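Local coordinates for protein D-alanyl-D-alanine carboxypeptidase (Enterococcus faecalis V583, PDB 5ZHW) that removes the C-terminal D-alanine from peptidoglycan-derived pentapeptides as a metal-dependent carboxypeptidase, and probably contributes to antibiotic resistance, at residues A[92-97]-A[147-152]; A[102-107]-A[133-138]; A[129-134]-A[186-191]; A[140-145]-A[193-198]. All coordinates share one frame; numbering follows the deposited sequence.

Interaction 1. Residues A[92-97]-A[147-152]; sequences IVASGY and DINADG. With CU (copper (II) ion), chain C; DAL (D-alanine), chain E.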
# COMPACT_ATOMS: atom_id res chain seq x y z
N ILE A 92 6.52 8.87 -7.68
CA ILE A 92 7.54 7.84 -7.79
C ILE A 92 7.12 6.68 -6.93
O ILE A 92 6.37 6.87 -5.97
CB ILE A 92 8.92 8.34 -7.31
CG1 ILE A 92 8.85 8.81 -5.85
CG2 ILE A 92 9.43 9.45 -8.24
CD1 ILE A 92 10.21 9.01 -5.22
N VAL A 93 7.62 5.50 -7.25
CA VAL A 93 7.39 4.34 -6.41
C VAL A 93 8.50 4.32 -5.39
O VAL A 93 9.63 3.97 -5.71
CB VAL A 93 7.36 3.05 -7.22
CG1 VAL A 93 7.15 1.85 -6.31
CG2 VAL A 93 6.27 3.11 -8.27
N ALA A 94 8.17 4.69 -4.15
CA ALA A 94 9.15 4.67 -3.09
C ALA A 94 9.44 3.24 -2.62
O ALA A 94 10.57 2.93 -2.27
CB ALA A 94 8.71 5.54 -1.94
N SER A 95 8.42 2.37 -2.63
CA SER A 95 8.55 0.99 -2.18
C SER A 95 7.48 0.10 -2.82
O SER A 95 6.28 0.42 -2.73
CB SER A 95 8.43 0.93 -0.66
OG SER A 95 8.67 -0.37 -0.17
N GLY A 96 7.90 -0.98 -3.47
CA GLY A 96 6.98 -2.00 -4.00
C GLY A 96 7.14 -3.30 -3.22
O GLY A 96 6.93 -3.34 -2.01
N TYR A 97 7.56 -4.36 -3.91
CA TYR A 97 7.77 -5.66 -3.31
C TYR A 97 8.85 -5.59 -2.25
O TYR A 97 9.84 -4.91 -2.45
CB TYR A 97 8.19 -6.68 -4.36
CG TYR A 97 8.52 -8.02 -3.76
CD1 TYR A 97 7.49 -8.91 -3.38
CD2 TYR A 97 9.85 -8.43 -3.58
CE1 TYR A 97 7.77 -10.15 -2.87
CE2 TYR A 97 10.13 -9.66 -3.03
CZ TYR A 97 9.10 -10.52 -2.67
OH TYR A 97 9.38 -11.75 -2.11
N ASP A 147 4.08 2.07 -2.31
CA ASP A 147 4.11 3.33 -1.62
C ASP A 147 4.55 4.35 -2.63
O ASP A 147 5.63 4.25 -3.21
CB ASP A 147 5.08 3.32 -0.44
CG ASP A 147 4.66 2.38 0.65
OD1 ASP A 147 3.46 2.07 0.77
OD2 ASP A 147 5.54 1.92 1.38
N ILE A 148 3.68 5.33 -2.85
CA ILE A 148 3.87 6.33 -3.88
C ILE A 148 4.16 7.63 -3.15
O ILE A 148 3.41 8.00 -2.23
CB ILE A 148 2.63 6.47 -4.75
CG1 ILE A 148 2.35 5.16 -5.50
CG2 ILE A 148 2.83 7.61 -5.76
CD1 ILE A 148 0.94 5.06 -6.07
N ASN A 149 5.26 8.28 -3.53
CA ASN A 149 5.66 9.60 -3.03
C ASN A 149 5.72 10.56 -4.21
O ASN A 149 5.57 10.15 -5.36
CB ASN A 149 7.04 9.52 -2.36
CG ASN A 149 7.01 8.87 -0.98
OD1 ASN A 149 5.96 8.73 -0.32
ND2 ASN A 149 8.18 8.48 -0.52
N ALA A 150 5.94 11.84 -3.92
CA ALA A 150 6.21 12.85 -4.95
C ALA A 150 7.68 12.83 -5.33
O ALA A 150 8.53 12.46 -4.52
CB ALA A 150 5.80 14.24 -4.46
N ASP A 151 7.98 13.25 -6.56
CA ASP A 151 9.38 13.33 -6.99
C ASP A 151 10.19 14.44 -6.27
O ASP A 151 11.42 14.39 -6.29
CB ASP A 151 9.52 13.40 -8.52
CG ASP A 151 9.24 14.78 -9.10
OD1 ASP A 151 8.65 15.67 -8.44
OD2 ASP A 151 9.62 14.96 -10.28
N GLY A 152 9.51 15.40 -5.65
CA GLY A 152 10.16 16.46 -4.88
C GLY A 152 10.33 17.73 -5.70
O GLY A 152 9.97 18.82 -5.26
CU CU C . 3.06 0.67 2.03
N DAL E . 6.19 1.05 5.67
CA DAL E . 5.01 1.90 5.37
CB DAL E . 4.60 2.80 6.55
C DAL E . 3.82 1.06 4.87
O DAL E . 3.26 1.40 3.83
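The carbonyl oxygen Asp147 O takes two backbone N-H groups from the strand opposite. Ala94 N reaches Asp147 O at 2.7 Å, and Ser95 N adds a weak bond to the same oxygen at 3.4 Å. Two consecutive residues thus face one, which is a classic beta bulge. Ser95 O answers with a nearly straight bond from Asp147 N, 2.8 Å long. On the other side of the bulge, Ile92 and Asn149 form an antiparallel hydrogen-bonded pair. Ile92 N gives to Asn149 O at 2.8 Å, and Asn149 N returns a bond to Ile92 O. Between this pair and the bulge, Val93 and Ile148 form a non-hydrogen-bonded pair and turn their side chains to the buried face. There Ile148 packs on helix 157-167 and Val93 on helix 74-86. Ile92, Ser95, Asp147 and Asn149 point to the other face. Ile92 sends CG2 across Asp151 CB at 4.0 Å, the two side chains meeting at about a right angle.

The side chain of Asp147 leaves the strand with CG beside its own backbone N (chi1 -65°). That rotation puts Asp147 OD1 on the copper ion at 1.9 Å. The carbonyl O of the D-alanine in chain E takes another position on the metal, and His140 and His193 complete the set. Arg98 makes a salt bridge to OD2 and also bonds Ser95 OG, which probably steadies the carboxylate. The bulged strand pair therefore presents one ligand of the His-Asp-His metal site of M15 peptidases, which is the zinc site of this enzyme, occupied here by copper.

Interaction 2. Residues A[102-107]-A[133-138]; sequences KQQEIM and AVPGTS. With DAL (D-alanine), chain D.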
# COMPACT_ATOMS: atom_id res chain seq x y z
N LYS A 102 13.35 -7.75 4.44
CA LYS A 102 13.18 -6.30 4.26
C LYS A 102 12.05 -5.75 5.14
O LYS A 102 12.17 -4.67 5.74
CB LYS A 102 12.90 -5.91 2.79
CG LYS A 102 12.79 -4.41 2.50
CD LYS A 102 14.01 -3.66 3.03
CE LYS A 102 14.18 -2.26 2.45
NZ LYS A 102 15.62 -2.02 2.12
N GLN A 103 10.95 -6.51 5.23
CA GLN A 103 9.81 -6.11 6.05
C GLN A 103 10.17 -6.05 7.52
O GLN A 103 9.77 -5.11 8.23
CB GLN A 103 8.63 -7.07 5.85
CG GLN A 103 7.32 -6.61 6.49
CD GLN A 103 6.78 -5.27 5.98
OE1 GLN A 103 6.07 -4.56 6.69
NE2 GLN A 103 7.08 -4.95 4.75
N GLN A 104 10.93 -7.05 7.97
CA GLN A 104 11.46 -7.10 9.31
C GLN A 104 12.28 -5.85 9.64
O GLN A 104 12.09 -5.24 10.69
CB GLN A 104 12.31 -8.37 9.50
CG GLN A 104 12.77 -8.63 10.92
CD GLN A 104 11.60 -8.84 11.85
OE1 GLN A 104 11.00 -9.92 11.87
NE2 GLN A 104 11.24 -7.80 12.59
N GLU A 105 13.18 -5.51 8.75
CA GLU A 105 14.02 -4.37 8.94
C GLU A 105 13.25 -3.07 8.96
O GLU A 105 13.56 -2.22 9.73
CB GLU A 105 15.14 -4.32 7.90
CG GLU A 105 16.11 -5.47 7.95
CD GLU A 105 17.07 -5.50 6.79
OE1 GLU A 105 17.08 -4.60 5.99
OE2 GLU A 105 17.81 -6.46 6.69
N ILE A 106 12.26 -2.93 8.11
CA ILE A 106 11.47 -1.72 8.08
C ILE A 106 10.74 -1.60 9.39
O ILE A 106 10.67 -0.56 9.94
CB ILE A 106 10.52 -1.67 6.89
CG1 ILE A 106 11.29 -1.49 5.60
CG2 ILE A 106 9.53 -0.53 7.04
CD1 ILE A 106 10.43 -1.51 4.39
N MSE A 107 10.21 -2.72 9.88
CA MSE A 107 9.52 -2.77 11.15
C MSE A 107 10.42 -2.48 12.32
O MSE A 107 10.00 -1.76 13.25
CB MSE A 107 8.91 -4.16 11.33
CG MSE A 107 8.17 -4.26 12.66
SE MSE A 107 7.42 -6.08 12.86
CE MSE A 107 6.58 -5.84 14.62
N ALA A 133 3.48 -3.52 9.09
CA ALA A 133 2.96 -4.86 9.38
C ALA A 133 4.09 -5.82 9.75
O ALA A 133 5.23 -5.64 9.29
CB ALA A 133 2.17 -5.39 8.20
N VAL A 134 3.79 -6.81 10.60
CA VAL A 134 4.81 -7.83 10.92
C VAL A 134 5.03 -8.63 9.65
O VAL A 134 4.11 -8.76 8.85
CB VAL A 134 4.48 -8.76 12.14
CG1 VAL A 134 4.25 -7.93 13.41
CG2 VAL A 134 3.28 -9.65 11.89
N PRO A 135 6.27 -9.11 9.43
CA PRO A 135 6.57 -9.93 8.24
C PRO A 135 5.57 -11.07 8.07
O PRO A 135 5.22 -11.74 9.05
CB PRO A 135 7.95 -10.49 8.54
CG PRO A 135 8.57 -9.51 9.47
CD PRO A 135 7.48 -8.80 10.20
N GLY A 136 5.09 -11.24 6.85
CA GLY A 136 4.09 -12.26 6.55
C GLY A 136 2.72 -11.66 6.42
O GLY A 136 1.83 -12.32 5.91
N THR A 137 2.55 -10.41 6.85
CA THR A 137 1.25 -9.75 6.84
C THR A 137 1.26 -8.40 6.13
O THR A 137 0.26 -7.69 6.20
CB THR A 137 0.68 -9.56 8.27
OG1 THR A 137 1.47 -8.62 9.02
CG2 THR A 137 0.65 -10.89 9.01
N SER A 138 2.34 -8.08 5.39
CA SER A 138 2.35 -6.86 4.60
C SER A 138 1.85 -7.16 3.20
O SER A 138 2.24 -8.16 2.59
CB SER A 138 3.76 -6.27 4.50
OG SER A 138 3.78 -5.13 3.65
N DAL D . 3.47 0.00 5.66
CA DAL D . 2.35 -0.96 5.39
CB DAL D . 1.28 -0.94 6.51
C DAL D . 2.93 -2.38 5.34
O DAL D . 3.78 -2.66 6.14
OXT DAL D . 2.44 -3.17 4.54
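The pocket for the substrate's terminal carboxylate lies where helix 100-116 meets the loop 133-138. Ala133 and Ser138 hold the two carboxylate oxygens of the D-alanine in chain D. Ala133 N points almost straight at the ligand O, 3.1 Å away. Ser138 OG donates to the ligand OXT at 2.5 Å, its hydroxyl placed by a chi1 of 176°, which sets OG opposite the backbone N. The same OG is also bonded to His140 N. Gln103 enters from the helix, its chain bent at chi2. Its CG lies 3.8 Å from Pro135 CA, and its amide reaches in between Ala133, Ser138 and the ligand.

Apolar contacts hold the helix against the loop. Met107, a selenomethionine, is fully extended and lies alongside Val134, with SE 3.7 Å from Val134 CA. Met107 SE also touches Pro135 CD at 3.8 Å. Gln104 passes across the proline ring, while its NE2 is bonded to Asp108. The loop is folded by a type II turn from Val134 to Thr137, in which Val134 O accepts bonds from both Thr137 N and Thr137 OG1. Gln103, Ala133 and Ser138 all bind substrate, and a helix and a turn-bearing loop thus enclose its C-terminal D-alanine.

Interaction 3. Residues A[129-134]-A[186-191]; sequences ETWVAV and GVSNEP. With DAL (D-alanine), chain D; DAL (D-alanine), chain E.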
# COMPACT_ATOMS: atom_id res chain seq x y z
N GLU A 129 3.35 -1.56 14.86
CA GLU A 129 2.39 -2.36 14.09
C GLU A 129 1.26 -1.55 13.46
O GLU A 129 0.72 -1.95 12.44
CB GLU A 129 1.78 -3.49 14.93
CG GLU A 129 2.70 -4.67 15.17
CD GLU A 129 1.94 -5.96 15.41
OE1 GLU A 129 2.08 -6.53 16.52
OE2 GLU A 129 1.20 -6.42 14.50
N THR A 130 0.91 -0.42 14.06
CA THR A 130 -0.08 0.46 13.46
C THR A 130 0.42 1.13 12.17
O THR A 130 -0.39 1.71 11.44
CB THR A 130 -0.60 1.54 14.43
OG1 THR A 130 0.43 2.50 14.71
CG2 THR A 130 -1.09 0.92 15.75
N TRP A 131 1.73 1.09 11.90
CA TRP A 131 2.34 1.68 10.70
C TRP A 131 3.01 0.67 9.78
O TRP A 131 2.97 0.82 8.56
CB TRP A 131 3.40 2.71 11.12
CG TRP A 131 2.84 3.86 11.85
CD1 TRP A 131 2.76 4.02 13.21
CD2 TRP A 131 2.23 5.02 11.27
NE1 TRP A 131 2.15 5.21 13.51
CE2 TRP A 131 1.81 5.85 12.34
CE3 TRP A 131 2.01 5.45 9.95
CZ2 TRP A 131 1.18 7.08 12.13
CZ3 TRP A 131 1.37 6.68 9.74
CH2 TRP A 131 0.97 7.49 10.83
N VAL A 132 3.65 -0.34 10.36
CA VAL A 132 4.39 -1.34 9.59
C VAL A 132 3.92 -2.71 10.04
O VAL A 132 3.96 -3.01 11.22
CB VAL A 132 5.91 -1.17 9.79
CG1 VAL A 132 6.69 -2.14 8.89
CG2 VAL A 132 6.32 0.28 9.51
N ALA A 133 3.48 -3.52 9.09
CA ALA A 133 2.96 -4.86 9.38
C ALA A 133 4.09 -5.82 9.75
O ALA A 133 5.23 -5.64 9.29
CB ALA A 133 2.17 -5.39 8.20
N VAL A 134 3.79 -6.81 10.60
CA VAL A 134 4.81 -7.83 10.92
C VAL A 134 5.03 -8.63 9.65
O VAL A 134 4.11 -8.76 8.85
CB VAL A 134 4.48 -8.76 12.14
CG1 VAL A 134 4.25 -7.93 13.41
CG2 VAL A 134 3.28 -9.65 11.89
N GLY A 186 -6.98 -1.59 11.12
CA GLY A 186 -5.92 -1.63 12.12
C GLY A 186 -4.69 -0.78 11.79
O GLY A 186 -3.71 -0.85 12.49
N VAL A 187 -4.74 0.05 10.74
CA VAL A 187 -3.55 0.73 10.25
C VAL A 187 -3.86 2.22 10.19
O VAL A 187 -4.97 2.63 9.82
CB VAL A 187 -3.11 0.17 8.86
CG1 VAL A 187 -1.92 0.94 8.30
CG2 VAL A 187 -2.81 -1.33 8.92
N SER A 188 -2.85 3.01 10.53
CA SER A 188 -2.95 4.47 10.54
C SER A 188 -3.05 5.05 9.13
O SER A 188 -2.96 4.34 8.12
CB SER A 188 -1.74 5.08 11.28
OG SER A 188 -1.55 4.47 12.55
N ASN A 189 -3.28 6.36 9.07
CA ASN A 189 -3.42 7.09 7.83
C ASN A 189 -2.08 7.02 7.11
O ASN A 189 -1.09 7.54 7.59
CB ASN A 189 -3.84 8.54 8.11
CG ASN A 189 -4.02 9.37 6.84
OD1 ASN A 189 -4.25 8.84 5.75
ND2 ASN A 189 -3.93 10.68 6.99
N GLU A 190 -2.07 6.30 5.99
CA GLU A 190 -0.90 6.16 5.13
C GLU A 190 -1.29 6.58 3.71
O GLU A 190 -1.64 5.72 2.87
CB GLU A 190 -0.41 4.72 5.17
CG GLU A 190 0.11 4.35 6.55
CD GLU A 190 0.70 2.95 6.61
OE1 GLU A 190 0.64 2.19 5.61
OE2 GLU A 190 1.23 2.63 7.68
N PRO A 191 -1.31 7.92 3.46
CA PRO A 191 -1.78 8.44 2.15
C PRO A 191 -0.89 8.07 0.97
O PRO A 191 -1.28 8.30 -0.15
CB PRO A 191 -1.84 9.97 2.35
CG PRO A 191 -0.96 10.25 3.53
CD PRO A 191 -0.96 9.01 4.39
N DAL D . 3.47 0.00 5.66
CA DAL D . 2.35 -0.96 5.39
CB DAL D . 1.28 -0.94 6.51
C DAL D . 2.93 -2.38 5.34
O DAL D . 3.78 -2.66 6.14
OXT DAL D . 2.44 -3.17 4.54
N DAL E . 6.19 1.05 5.67
CA DAL E . 5.01 1.90 5.37
CB DAL E . 4.60 2.80 6.55
C DAL E . 3.82 1.06 4.87
O DAL E . 3.26 1.40 3.83
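Trp131 sets CG beside its backbone N (chi1 -64°), and a chi2 of 95° turns the indole so that one face meets Ser188. Ser188 CB sits 3.5 Å from the centroid of the six-membered ring, close to the ring normal, as a CH-pi contact. Ser188 OG donates to Thr130 O at 3.2 Å, from above the carbonyl plane. Ser188 N gives Thr130 O a straight bond of 2.9 Å. Two donors of one residue thus grip Thr130 O. Further along, Asn189 O comes to 3.4 Å from Trp131 CZ3.

Glu190, the inferred proton donor and acceptor, reaches in with its chain extended beyond CG. Its carboxylate plane is only 19° from the indole plane, and Glu190 OE2 lies 2.7 Å from Trp131 O. Glu190 OE1 is 3.3 Å from O of the D-alanine in chain E. Trp131 O also accepts a bond from N of the D-alanine in chain D, at 3.1 Å. This nitrogen belongs to the peptide link between the two D-alanines, so the contact frames the bond to be cut.

Lys110 of helix 100-116 adds a cation-pi contact to the indole, and Val132 packs on the same helix. The two loops thus join the end of helix 121-129 to the loop between helix 182-185 and strand 193-196.

Interaction 4. Residues A[140-145]-A[193-198]; sequences HQLGLA and HYRYVG. With CU (copper (II) ion), chain C; DAL (D-alanine), chain D; DAL (D-alanine), chain E.
The side chains of His140 and His193 come from opposite directions and meet at the copper ion, their two ligand nitrogens roughly at a right angle there. His140 NE2 binds copper at 2.1 Å and His193 ND1 binds it at 2.0 Å. The rings are steeply inclined, their planes 81° apart. His193 places CG opposite its backbone N (chi1 -176°), which brings the end of the ring nearer to 140-145. His140 instead keeps CG beside its backbone N. Each ring is fixed by its second nitrogen: His140 ND1 is bonded to Gly96 O, and His193 NE2 to Glu139. These partners probably hold both rings against rotation. Ala145 CB fills the angle between the rings, over the centre of one face of His140 and 3.5 Å from His193 NE2. Asp147 and the D-alanine of chain E supply the other two metal ligands.

Beyond the metal, Leu144 and Arg195 pack against each other. Arg195 bends at chi2 (61°), which brings its guanidinium back beside Leu144. Leu144 CD1 lies 3.8 Å from Arg195 NH2, and Leu142 CD1 also lies near the guanidinium. Arg195 NE gives a 2.8 Å bond to Tyr196 O, NH1 forms a salt bridge with Glu139, and NH2 bonds Ile44 O and Ser42 O, so this buried charge is well met. Tyr196 N donates straight to Leu144 O at 2.9 Å. Ala145 pairs with Arg195 as an antiparallel non-hydrogen-bonded pair, starting the pairing of strand 145-150 with strand 193-196. Strand 173-175 flanks 193-196 on its other side, and Tyr194 reaches helix 157-167.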
# COMPACT_ATOMS: atom_id res chain seq x y z
N HIS A 140 2.98 -5.43 0.92
CA HIS A 140 4.18 -5.27 0.11
C HIS A 140 4.82 -6.60 -0.29
O HIS A 140 5.43 -6.70 -1.33
CB HIS A 140 5.19 -4.39 0.81
CG HIS A 140 4.81 -2.96 0.80
ND1 HIS A 140 5.16 -2.10 -0.22
CD2 HIS A 140 4.05 -2.24 1.66
CE1 HIS A 140 4.65 -0.91 0.02
NE2 HIS A 140 3.98 -0.97 1.16
N GLN A 141 4.61 -7.62 0.52
CA GLN A 141 5.16 -8.94 0.23
C GLN A 141 4.37 -9.68 -0.85
O GLN A 141 4.79 -10.73 -1.30
CB GLN A 141 5.23 -9.75 1.51
CG GLN A 141 6.11 -9.12 2.57
CD GLN A 141 6.13 -9.90 3.85
OE1 GLN A 141 5.46 -9.54 4.82
NE2 GLN A 141 6.92 -10.97 3.88
N LEU A 142 3.23 -9.15 -1.27
CA LEU A 142 2.51 -9.66 -2.44
C LEU A 142 3.01 -9.12 -3.77
O LEU A 142 2.76 -9.73 -4.81
CB LEU A 142 1.05 -9.28 -2.35
CG LEU A 142 0.20 -9.82 -1.21
CD1 LEU A 142 -1.03 -8.94 -1.09
CD2 LEU A 142 -0.18 -11.26 -1.48
N GLY A 143 3.65 -7.95 -3.77
CA GLY A 143 3.91 -7.22 -5.00
C GLY A 143 2.67 -6.51 -5.52
O GLY A 143 2.68 -6.03 -6.64
N LEU A 144 1.60 -6.44 -4.72
CA LEU A 144 0.36 -5.80 -5.11
C LEU A 144 0.24 -4.39 -4.57
O LEU A 144 -0.70 -3.69 -4.94
CB LEU A 144 -0.86 -6.63 -4.67
CG LEU A 144 -1.10 -7.94 -5.44
CD1 LEU A 144 -2.39 -8.61 -4.99
CD2 LEU A 144 -1.13 -7.69 -6.94
N ALA A 145 1.17 -3.98 -3.70
CA ALA A 145 1.10 -2.66 -3.05
C ALA A 145 2.32 -1.83 -3.42
O ALA A 145 3.44 -2.34 -3.50
CB ALA A 145 1.04 -2.83 -1.53
N HIS A 193 0.19 4.69 0.60
CA HIS A 193 0.08 3.23 0.35
C HIS A 193 -1.15 2.89 -0.50
O HIS A 193 -2.30 3.00 -0.03
CB HIS A 193 0.07 2.46 1.66
CG HIS A 193 0.07 0.97 1.50
ND1 HIS A 193 1.14 0.18 1.85
CD2 HIS A 193 -0.90 0.11 1.08
CE1 HIS A 193 0.83 -1.09 1.64
NE2 HIS A 193 -0.40 -1.16 1.17
N TYR A 194 -0.89 2.45 -1.72
CA TYR A 194 -1.90 2.09 -2.70
C TYR A 194 -1.82 0.60 -3.06
O TYR A 194 -0.73 0.06 -3.25
CB TYR A 194 -1.79 3.02 -3.93
CG TYR A 194 -2.49 4.29 -3.59
CD1 TYR A 194 -1.88 5.28 -2.79
CD2 TYR A 194 -3.82 4.47 -3.94
CE1 TYR A 194 -2.58 6.42 -2.41
CE2 TYR A 194 -4.51 5.60 -3.56
CZ TYR A 194 -3.90 6.57 -2.80
OH TYR A 194 -4.66 7.67 -2.47
N ARG A 195 -3.00 -0.04 -3.12
CA ARG A 195 -3.14 -1.48 -3.32
C ARG A 195 -3.89 -1.73 -4.60
O ARG A 195 -4.95 -1.13 -4.80
CB ARG A 195 -3.88 -2.07 -2.13
CG ARG A 195 -4.52 -3.44 -2.32
CD ARG A 195 -3.51 -4.52 -2.65
NE ARG A 195 -4.23 -5.69 -3.12
CZ ARG A 195 -4.74 -6.66 -2.36
NH1 ARG A 195 -4.60 -6.66 -1.05
NH2 ARG A 195 -5.40 -7.67 -2.95
N TYR A 196 -3.35 -2.60 -5.47
CA TYR A 196 -4.07 -3.02 -6.68
C TYR A 196 -5.15 -4.08 -6.32
O TYR A 196 -4.84 -5.13 -5.75
CB TYR A 196 -3.15 -3.61 -7.74
CG TYR A 196 -3.91 -3.94 -9.02
CD1 TYR A 196 -4.24 -2.94 -9.94
CD2 TYR A 196 -4.32 -5.24 -9.30
CE1 TYR A 196 -4.95 -3.23 -11.09
CE2 TYR A 196 -5.04 -5.54 -10.44
CZ TYR A 196 -5.34 -4.53 -11.33
OH TYR A 196 -6.03 -4.82 -12.47
N VAL A 197 -6.39 -3.76 -6.66
CA VAL A 197 -7.52 -4.71 -6.57
C VAL A 197 -8.27 -4.92 -7.91
O VAL A 197 -9.08 -5.84 -8.02
CB VAL A 197 -8.52 -4.31 -5.47
CG1 VAL A 197 -7.89 -4.45 -4.08
CG2 VAL A 197 -9.05 -2.90 -5.65
N GLY A 198 -7.96 -4.10 -8.92
CA GLY A 198 -8.63 -4.16 -10.21
C GLY A 198 -9.65 -3.07 -10.30
O GLY A 198 -10.18 -2.61 -9.28
CU CU C . 3.06 0.67 2.03
N DAL D . 3.47 0.00 5.66
CA DAL D . 2.35 -0.96 5.39
CB DAL D . 1.28 -0.94 6.51
C DAL D . 2.93 -2.38 5.34
O DAL D . 3.78 -2.66 6.14
OXT DAL D . 2.44 -3.17 4.54
N DAL E . 6.19 1.05 5.67
CA DAL E . 5.01 1.90 5.37
CB DAL E . 4.60 2.80 6.55
C DAL E . 3.82 1.06 4.87
O DAL E . 3.26 1.40 3.83

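In the fold
From the N terminus, strand 91-95 opens interaction 1 and helix 100-116 opens interaction 2. Interaction 2 closes first, when the chain returns at 133-138 after helix 121-129, so its loop lies wholly within that of interaction 1. Interaction 3 has by then begun at 129-134, sharing Ala133 and Val134 with it. Interaction 4 opens at 140-145, and interaction 1 closes at 147-152. Interactions 3 and 4 close last, at 186-191 and 193-198, crossing each other and interaction 1. Interactions 1 and 4 join three neighbouring strands of the four-stranded sheet and meet at the metal. Interactions 2 and 3 tie together helix 100-116, the loop after helix 121-129 and the loop before strand 193-196.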